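Local structure of ThermoDBP-single stranded DNA binding protein (Thermoproteus tenax, 3TEK) at residues K24-R29 with G62-Q67; P106-E111 with T138-W143. The protein probably binds single-stranded DNA through a non-canonical fold, standing in for the usual single-stranded DNA-binding protein in Thermoproteus tenax. All coordinates share one frame; numbering follows the deposited sequence.

Contact 1 of 2, residues K24-R29 with G62-Q67; sequences KLVLIR and GSLREQ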
ATOM      1  N   LYS A  24     -14.671 -13.415  -5.987  1.00 49.60           N
ATOM      2  CA  LYS A  24     -14.115 -12.265  -6.645  1.00 49.48           C
ATOM      3  C   LYS A  24     -13.052 -11.674  -5.722  1.00 47.81           C
ATOM      4  O   LYS A  24     -13.303 -11.468  -4.549  1.00 48.60           O
ATOM      5  CB  LYS A  24     -15.198 -11.237  -6.893  1.00 52.23           C
ATOM      6  CG  LYS A  24     -16.269 -11.702  -7.822  1.00 56.41           C
ATOM      7  CD  LYS A  24     -15.844 -11.540  -9.268  1.00 60.22           C
ATOM      8  CE  LYS A  24     -17.056 -11.648 -10.229  1.00 62.77           C
ATOM      9  NZ  LYS A  24     -17.226 -13.042 -10.699  1.00 65.33           N
ATOM     10  N   LEU A  25     -11.869 -11.411  -6.251  1.00 45.00           N
ATOM     11  CA  LEU A  25     -10.832 -10.709  -5.502  1.00 43.99           C
ATOM     12  C   LEU A  25     -10.576  -9.359  -6.160  1.00 42.34           C
ATOM     13  O   LEU A  25     -10.949  -9.144  -7.313  1.00 42.58           O
ATOM     14  CB  LEU A  25      -9.552 -11.540  -5.417  1.00 44.48           C
ATOM     15  CG  LEU A  25      -9.800 -12.903  -4.742  1.00 46.49           C
ATOM     16  CD1 LEU A  25      -9.752 -13.971  -5.763  1.00 47.46           C
ATOM     17  CD2 LEU A  25      -8.746 -13.191  -3.683  1.00 48.76           C
ATOM     18  N   VAL A  26      -9.920  -8.475  -5.422  1.00 40.60           N
ATOM     19  CA  VAL A  26      -9.627  -7.142  -5.907  1.00 39.57           C
ATOM     20  C   VAL A  26      -8.131  -6.999  -6.087  1.00 39.01           C
ATOM     21  O   VAL A  26      -7.368  -7.064  -5.115  1.00 40.18           O
ATOM     22  CB  VAL A  26     -10.164  -6.054  -4.960  1.00 40.03           C
ATOM     23  CG1 VAL A  26      -9.982  -4.659  -5.594  1.00 39.21           C
ATOM     24  CG2 VAL A  26     -11.669  -6.299  -4.628  1.00 41.35           C
ATOM     25  N   LEU A  27      -7.719  -6.837  -7.345  1.00 39.58           N
ATOM     26  CA  LEU A  27      -6.337  -6.451  -7.659  1.00 40.69           C
ATOM     27  C   LEU A  27      -6.193  -4.940  -7.512  1.00 41.28           C
ATOM     28  O   LEU A  27      -6.911  -4.192  -8.161  1.00 41.40           O
ATOM     29  CB  LEU A  27      -5.968  -6.888  -9.070  1.00 42.05           C
ATOM     30  CG  LEU A  27      -4.578  -6.550  -9.601  1.00 44.31           C
ATOM     31  CD1 LEU A  27      -3.473  -7.061  -8.688  1.00 45.22           C
ATOM     32  CD2 LEU A  27      -4.420  -7.136 -10.974  1.00 46.62           C
ATOM     33  N   ILE A  28      -5.283  -4.495  -6.647  1.00 41.71           N
ATOM     34  CA  ILE A  28      -5.110  -3.082  -6.407  1.00 43.00           C
ATOM     35  C   ILE A  28      -3.695  -2.651  -6.801  1.00 46.98           C
ATOM     36  O   ILE A  28      -2.701  -3.229  -6.356  1.00 48.27           O
ATOM     37  CB  ILE A  28      -5.342  -2.725  -4.956  1.00 42.99           C
ATOM     38  CG1 ILE A  28      -6.741  -3.168  -4.504  1.00 41.62           C
ATOM     39  CG2 ILE A  28      -5.153  -1.226  -4.737  1.00 43.93           C
ATOM     40  CD1 ILE A  28      -7.013  -2.816  -3.093  1.00 43.21           C
ATOM     41  N   ARG A  29      -3.631  -1.626  -7.644  1.00 48.50           N
ATOM     42  CA  ARG A  29      -2.387  -0.985  -8.006  1.00 52.45           C
ATOM     43  C   ARG A  29      -2.322   0.299  -7.213  1.00 50.38           C
ATOM     44  O   ARG A  29      -3.180   1.163  -7.369  1.00 50.40           O
ATOM     45  CB  ARG A  29      -2.339  -0.686  -9.505  1.00 58.11           C
ATOM     46  CG  ARG A  29      -2.342  -1.945 -10.364  1.00 66.60           C
ATOM     47  CD  ARG A  29      -2.533  -1.675 -11.847  1.00 74.24           C
ATOM     48  NE  ARG A  29      -2.820  -2.939 -12.533  1.00 80.99           N
ATOM     49  CZ  ARG A  29      -3.925  -3.240 -13.222  1.00 85.36           C
ATOM     50  NH1 ARG A  29      -4.906  -2.356 -13.396  1.00 89.34           N
ATOM     51  NH2 ARG A  29      -4.033  -4.447 -13.778  1.00 85.02           N
ATOM     52  N   GLY A  62     -11.568   2.685  -1.160  1.00 46.86           N
ATOM     53  CA  GLY A  62     -11.807   3.241  -2.488  1.00 49.33           C
ATOM     54  C   GLY A  62     -11.957   2.168  -3.555  1.00 48.69           C
ATOM     55  O   GLY A  62     -12.874   2.230  -4.356  1.00 47.96           O
ATOM     56  N   SER A  63     -11.062   1.178  -3.558  1.00 46.06           N
ATOM     57  CA  SER A  63     -11.170   0.075  -4.521  1.00 44.99           C
ATOM     58  C   SER A  63     -12.457  -0.754  -4.303  1.00 45.02           C
ATOM     59  O   SER A  63     -13.078  -1.189  -5.263  1.00 45.42           O
ATOM     60  CB  SER A  63      -9.945  -0.824  -4.485  1.00 44.88           C
ATOM     61  OG  SER A  63      -8.751  -0.075  -4.735  1.00 46.90           O
ATOM     62  N   LEU A  64     -12.853  -0.964  -3.058  1.00 43.69           N
ATOM     63  CA  LEU A  64     -14.057  -1.725  -2.805  1.00 44.92           C
ATOM     64  C   LEU A  64     -15.316  -1.017  -3.338  1.00 46.50           C
ATOM     65  O   LEU A  64     -16.187  -1.648  -3.920  1.00 45.72           O
ATOM     66  CB  LEU A  64     -14.191  -2.065  -1.318  1.00 44.30           C
ATOM     67  CG  LEU A  64     -13.261  -3.189  -0.824  1.00 42.93           C
ATOM     68  CD1 LEU A  64     -13.173  -3.175   0.658  1.00 43.31           C
ATOM     69  CD2 LEU A  64     -13.683  -4.585  -1.326  1.00 42.53           C
ATOM     70  N   ARG A  65     -15.377   0.284  -3.126  1.00 47.13           N
ATOM     71  CA  ARG A  65     -16.430   1.119  -3.688  1.00 53.35           C
ATOM     72  C   ARG A  65     -16.445   1.079  -5.208  1.00 54.52           C
ATOM     73  O   ARG A  65     -17.511   0.955  -5.798  1.00 50.04           O
ATOM     74  CB  ARG A  65     -16.266   2.574  -3.241  1.00 55.96           C
ATOM     75  CG  ARG A  65     -16.566   2.787  -1.795  1.00 60.37           C
ATOM     76  CD  ARG A  65     -16.644   4.287  -1.428  1.00 68.39           C
ATOM     77  NE  ARG A  65     -16.089   4.498  -0.088  1.00 73.82           N
ATOM     78  CZ  ARG A  65     -14.876   4.983   0.185  1.00 76.40           C
ATOM     79  NH1 ARG A  65     -14.057   5.381  -0.792  1.00 76.46           N
ATOM     80  NH2 ARG A  65     -14.498   5.104   1.456  1.00 78.92           N
ATOM     81  N   GLU A  66     -15.262   1.212  -5.821  1.00 54.89           N
ATOM     82  CA  GLU A  66     -15.110   1.144  -7.290  1.00 56.82           C
ATOM     83  C   GLU A  66     -15.695  -0.144  -7.837  1.00 56.27           C
ATOM     84  O   GLU A  66     -16.572  -0.141  -8.718  1.00 54.83           O
ATOM     85  CB  GLU A  66     -13.635   1.178  -7.679  1.00 61.84           C
ATOM     86  CG  GLU A  66     -13.070   2.541  -7.890  1.00 70.54           C
ATOM     87  CD  GLU A  66     -13.361   3.064  -9.295  1.00 77.72           C
ATOM     88  OE1 GLU A  66     -13.089   2.329 -10.284  1.00 79.81           O
ATOM     89  OE2 GLU A  66     -13.856   4.210  -9.402  1.00 81.16           O
ATOM     90  N   GLN A  67     -15.223  -1.255  -7.285  1.00 51.75           N
ATOM     91  CA  GLN A  67     -15.588  -2.554  -7.827  1.00 51.36           C
ATOM     92  C   GLN A  67     -16.987  -3.078  -7.457  1.00 49.70           C
ATOM     93  O   GLN A  67     -17.617  -3.732  -8.285  1.00 50.58           O
ATOM     94  CB  GLN A  67     -14.511  -3.591  -7.480  1.00 49.83           C
ATOM     95  CG  GLN A  67     -13.150  -3.232  -8.080  1.00 50.80           C
ATOM     96  CD  GLN A  67     -13.233  -2.848  -9.549  1.00 51.12           C
ATOM     97  OE1 GLN A  67     -14.008  -3.427 -10.320  1.00 51.92           O
ATOM     98  NE2 GLN A  67     -12.423  -1.874  -9.948  1.00 50.95           N
TER

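Contact 2 of 2, residues P106-E111 with T138-W143; sequences PRYNLE and TQLIYW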
ATOM      1  N   PRO A 106      20.246   0.705  -0.044  1.00 52.84           N
ATOM      2  CA  PRO A 106      21.605   0.439  -0.522  1.00 54.39           C
ATOM      3  C   PRO A 106      21.678   0.360  -2.046  1.00 55.66           C
ATOM      4  O   PRO A 106      22.674   0.770  -2.621  1.00 52.41           O
ATOM      5  CB  PRO A 106      21.947  -0.928   0.111  1.00 57.18           C
ATOM      6  CG  PRO A 106      21.025  -1.064   1.256  1.00 56.43           C
ATOM      7  CD  PRO A 106      19.764  -0.368   0.842  1.00 53.24           C
ATOM      8  N   ARG A 107      20.630  -0.164  -2.692  1.00 51.56           N
ATOM      9  CA  ARG A 107      20.631  -0.267  -4.144  1.00 53.58           C
ATOM     10  C   ARG A 107      20.796   1.078  -4.827  1.00 53.96           C
ATOM     11  O   ARG A 107      21.528   1.201  -5.802  1.00 54.45           O
ATOM     12  CB  ARG A 107      19.344  -0.922  -4.659  1.00 52.99           C
ATOM     13  CG  ARG A 107      19.126  -0.862  -6.174  1.00 54.29           C
ATOM     14  CD  ARG A 107      20.200  -1.608  -6.946  1.00 58.12           C
ATOM     15  NE  ARG A 107      19.987  -1.579  -8.402  1.00 60.73           N
ATOM     16  CZ  ARG A 107      20.408  -0.619  -9.237  1.00 63.64           C
ATOM     17  NH1 ARG A 107      21.082   0.447  -8.791  1.00 65.37           N
ATOM     18  NH2 ARG A 107      20.154  -0.721 -10.539  1.00 64.95           N
ATOM     19  N   TYR A 108      20.107   2.081  -4.319  1.00 54.64           N
ATOM     20  CA  TYR A 108      20.057   3.362  -4.997  1.00 57.52           C
ATOM     21  C   TYR A 108      20.855   4.435  -4.289  1.00 59.75           C
ATOM     22  O   TYR A 108      20.815   5.584  -4.702  1.00 61.39           O
ATOM     23  CB  TYR A 108      18.620   3.809  -5.162  1.00 56.51           C
ATOM     24  CG  TYR A 108      17.814   2.884  -6.043  1.00 58.07           C
ATOM     25  CD1 TYR A 108      18.171   2.678  -7.375  1.00 60.26           C
ATOM     26  CD2 TYR A 108      16.709   2.209  -5.550  1.00 58.81           C
ATOM     27  CE1 TYR A 108      17.444   1.837  -8.191  1.00 60.34           C
ATOM     28  CE2 TYR A 108      15.962   1.351  -6.363  1.00 59.33           C
ATOM     29  CZ  TYR A 108      16.342   1.168  -7.678  1.00 60.50           C
ATOM     30  OH  TYR A 108      15.597   0.346  -8.492  1.00 58.98           O
ATOM     31  N   ASN A 109      21.585   4.051  -3.247  1.00 61.47           N
ATOM     32  CA  ASN A 109      22.377   4.988  -2.433  1.00 65.42           C
ATOM     33  C   ASN A 109      21.530   6.134  -1.890  1.00 64.36           C
ATOM     34  O   ASN A 109      21.942   7.296  -1.945  1.00 60.93           O
ATOM     35  CB  ASN A 109      23.565   5.540  -3.221  1.00 67.81           C
ATOM     36  CG  ASN A 109      24.488   4.450  -3.693  1.00 72.14           C
ATOM     37  OD1 ASN A 109      25.205   3.842  -2.899  1.00 76.21           O
ATOM     38  ND2 ASN A 109      24.470   4.179  -4.991  1.00 75.29           N
ATOM     39  N   LEU A 110      20.353   5.792  -1.355  1.00 60.52           N
ATOM     40  CA  LEU A 110      19.441   6.808  -0.831  1.00 59.63           C
ATOM     41  C   LEU A 110      20.006   7.342   0.473  1.00 62.16           C
ATOM     42  O   LEU A 110      20.681   6.609   1.206  1.00 62.59           O
ATOM     43  CB  LEU A 110      18.024   6.245  -0.601  1.00 57.34           C
ATOM     44  CG  LEU A 110      17.346   5.641  -1.816  1.00 55.39           C
ATOM     45  CD1 LEU A 110      15.959   5.106  -1.435  1.00 53.88           C
ATOM     46  CD2 LEU A 110      17.269   6.666  -2.927  1.00 54.62           C
ATOM     47  N   GLU A 111      19.714   8.606   0.760  1.00 62.05           N
ATOM     48  CA  GLU A 111      20.151   9.251   1.995  1.00 64.92           C
ATOM     49  C   GLU A 111      18.953   9.809   2.782  1.00 65.93           C
ATOM     50  O   GLU A 111      17.857  10.008   2.229  1.00 62.23           O
ATOM     51  CB  GLU A 111      21.165  10.347   1.666  1.00 69.59           C
ATOM     52  CG  GLU A 111      22.345   9.814   0.824  1.00 75.01           C
ATOM     53  CD  GLU A 111      23.549  10.749   0.769  1.00 80.48           C
ATOM     54  OE1 GLU A 111      23.392  11.900   0.304  1.00 84.19           O
ATOM     55  OE2 GLU A 111      24.656  10.318   1.170  1.00 79.84           O
ATOM     56  N   THR A 138       6.804  -4.489  -7.162  1.00 51.13           N
ATOM     57  CA  THR A 138       7.096  -3.298  -6.387  1.00 51.50           C
ATOM     58  C   THR A 138       8.167  -2.480  -7.100  1.00 53.35           C
ATOM     59  O   THR A 138       9.179  -3.035  -7.495  1.00 55.22           O
ATOM     60  CB  THR A 138       7.580  -3.668  -4.982  1.00 50.47           C
ATOM     61  OG1 THR A 138       6.576  -4.463  -4.339  1.00 51.03           O
ATOM     62  CG2 THR A 138       7.833  -2.418  -4.146  1.00 49.72           C
ATOM     63  N   GLN A 139       7.957  -1.177  -7.270  1.00 56.46           N
ATOM     64  CA  GLN A 139       8.987  -0.310  -7.881  1.00 58.05           C
ATOM     65  C   GLN A 139       9.116   1.022  -7.194  1.00 56.81           C
ATOM     66  O   GLN A 139       8.163   1.535  -6.618  1.00 55.05           O
ATOM     67  CB  GLN A 139       8.688  -0.082  -9.353  1.00 64.27           C
ATOM     68  CG  GLN A 139       9.212  -1.218 -10.233  1.00 72.55           C
ATOM     69  CD  GLN A 139       8.273  -1.554 -11.339  1.00 79.83           C
ATOM     70  OE1 GLN A 139       7.814  -0.661 -12.052  1.00 89.63           O
ATOM     71  NE2 GLN A 139       7.957  -2.850 -11.490  1.00 83.75           N
ATOM     72  N   LEU A 140      10.330   1.552  -7.251  1.00 54.01           N
ATOM     73  CA  LEU A 140      10.666   2.821  -6.650  1.00 53.19           C
ATOM     74  C   LEU A 140      11.058   3.813  -7.715  1.00 53.92           C
ATOM     75  O   LEU A 140      11.875   3.519  -8.610  1.00 56.69           O
ATOM     76  CB  LEU A 140      11.851   2.656  -5.715  1.00 54.90           C
ATOM     77  CG  LEU A 140      12.176   3.870  -4.860  1.00 54.50           C
ATOM     78  CD1 LEU A 140      11.287   3.875  -3.635  1.00 54.52           C
ATOM     79  CD2 LEU A 140      13.680   3.891  -4.498  1.00 57.69           C
ATOM     80  N   ILE A 141      10.482   4.995  -7.623  1.00 53.20           N
ATOM     81  CA  ILE A 141      11.008   6.133  -8.333  1.00 53.67           C
ATOM     82  C   ILE A 141      11.517   7.075  -7.258  1.00 51.47           C
ATOM     83  O   ILE A 141      10.836   7.290  -6.254  1.00 47.85           O
ATOM     84  CB  ILE A 141       9.953   6.820  -9.192  1.00 57.87           C
ATOM     85  CG1 ILE A 141       9.589   5.923 -10.376  1.00 60.20           C
ATOM     86  CG2 ILE A 141      10.509   8.177  -9.732  1.00 56.08           C
ATOM     87  CD1 ILE A 141      10.683   5.927 -11.496  1.00 63.57           C
ATOM     88  N   TYR A 142      12.722   7.603  -7.458  1.00 48.67           N
ATOM     89  CA  TYR A 142      13.397   8.395  -6.420  1.00 49.64           C
ATOM     90  C   TYR A 142      14.045   9.636  -7.030  1.00 49.51           C
ATOM     91  O   TYR A 142      14.244   9.703  -8.229  1.00 52.19           O
ATOM     92  CB  TYR A 142      14.429   7.543  -5.670  1.00 49.29           C
ATOM     93  CG  TYR A 142      15.581   7.045  -6.509  1.00 50.81           C
ATOM     94  CD1 TYR A 142      16.808   7.710  -6.509  1.00 51.43           C
ATOM     95  CD2 TYR A 142      15.456   5.907  -7.299  1.00 52.33           C
ATOM     96  CE1 TYR A 142      17.873   7.246  -7.282  1.00 55.01           C
ATOM     97  CE2 TYR A 142      16.529   5.433  -8.078  1.00 54.97           C
ATOM     98  CZ  TYR A 142      17.727   6.111  -8.061  1.00 56.65           C
ATOM     99  OH  TYR A 142      18.781   5.662  -8.812  1.00 61.66           O
ATOM    100  N   TRP A 143      14.346  10.618  -6.198  1.00 50.74           N
ATOM    101  CA  TRP A 143      14.868  11.896  -6.676  1.00 50.26           C
ATOM    102  C   TRP A 143      16.379  11.983  -6.401  1.00 51.37           C
ATOM    103  O   TRP A 143      16.827  11.667  -5.319  1.00 50.57           O
ATOM    104  CB  TRP A 143      14.111  13.040  -6.034  1.00 51.23           C
ATOM    105  CG  TRP A 143      12.831  13.429  -6.782  1.00 54.82           C
ATOM    106  CD1 TRP A 143      12.630  14.563  -7.522  1.00 55.50           C
ATOM    107  CD2 TRP A 143      11.599  12.698  -6.837  1.00 55.23           C
ATOM    108  NE1 TRP A 143      11.350  14.582  -8.040  1.00 58.24           N
ATOM    109  CE2 TRP A 143      10.697  13.449  -7.638  1.00 59.40           C
ATOM    110  CE3 TRP A 143      11.163  11.501  -6.280  1.00 56.83           C
ATOM    111  CZ2 TRP A 143       9.393  13.019  -7.911  1.00 60.90           C
ATOM    112  CZ3 TRP A 143       9.859  11.073  -6.553  1.00 60.12           C
ATOM    113  CH2 TRP A 143       8.991  11.844  -7.358  1.00 59.10           C
TER
HETATM  114  O   HOH W   1      12.729  -0.324  -7.713  1.00 53.41           O

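Contact 1 of 2, residues K24-R29 with G62-Q67
The side-chain amide of Gln67 is the only flat group among the touching residues, and neither its faces nor its edges lie within 4.5 Å of strand segment 24-29. Its aliphatic part makes the contact instead, with Gln67 CG 4.3 Å from Val26 CG1. The amide lies beyond and is anchored by NE2, which is hydrogen-bonded to Ser15 OG on strand 13-20.

The two methyls of Val26 meet different residues. CG1, anti to the backbone N (chi1 -173°), faces Ser63 and Gln67, one turn apart, and sits 4.0 Å from Ser63 CB, whereas CG2 reaches Leu64 CD2 at 4.2 Å. Strand 23-31 is an inner strand of the four-stranded antiparallel sheet, and helix 52-68 packs on one of its faces. The local axes approach to 9.6 Å, with their N-to-C directions 124° apart. Ser63 and Gln67 both point toward the strand; Leu64, set to one side, brings only its end nearer.

The hydroxyl of Ser63 rests against Ile28, its OG 3.6 Å from Ile28 CD1 and also close to CG1 and CG2. Although Ser63 is buried, its hydroxyl is satisfied by the carbonyl O of Ala59, one turn earlier in the helix. Leu64 extends the apolar layer to Leu124 on strand 116-124 and to Ile75 and Phe76 on helix 71-79.

Contact 2 of 2, residues P106-E111 with T138-W143
Tyr108 and Tyr142 lie partly over one another, their ring centroids 4.6 Å apart and their planes inclined at 35°. The pair is tight: Tyr142 CE2 comes to 3.3 Å from Tyr108 CD1 and lies over the rim of one face of the Tyr108 ring. Arg107 CG rests over the centre of the opposite face, so the ring is clamped from both sides. In return, Tyr108 CB bulges onto a face of Tyr142, a CH-pi contact 4.0 Å from that ring's centroid.

The CG of Tyr142 stands between its backbone N and carbonyl carbon (chi1 64°), swinging the ring across the strand end toward the helix terminus. Leu110 CD2 sits beside Tyr108 CB on the same side of the Tyr142 ring, meeting Tyr142 CD1 obliquely at 3.8 Å, while Leu110 CD1 reaches tip to tip toward Leu140 CD2, 4.0 Å away. The same Leu140 CD2 lies 3.6 Å from Tyr108 CD2, so this one methyl fits the hollow between Tyr108 and Leu110.

In the fold, this packs the end of helix 83-108, where the chain turns at Asn109 with positive phi, against edge strand 131-142. Trp99 of that helix and Phe116 of the neighbouring strand also touch Leu140.

Water 1 lies 3.0 Å from Tyr108 OH and accepts from Leu140 N at 3.1 Å. With no direct hydrogen bond between the segments, cohesion between the two probably rests mainly on apolar and aromatic packing, with this water bridge as a polar link.

Contacts 1 and 2 reach the same four-stranded antiparallel sheet from different helices and on opposite sides of the chain's centre. Their own centres are 28 Å apart, and their nearest atoms about 10 Å, so they do not touch. Contact 1 uses inner strand 23-31 and is buried; contact 2 uses outermost strand 131-142 and lies at the surface. Strand 116-124 stands between them and is backbone-bonded to both: Val26 and Ile28 pair with Leu124 and Leu122, and Gln139 and Ile141 with Ser119 and Met117. Along the chain, contact 1 closes before contact 2 opens. This geometry alone assigns neither contact to a DNA-binding surface.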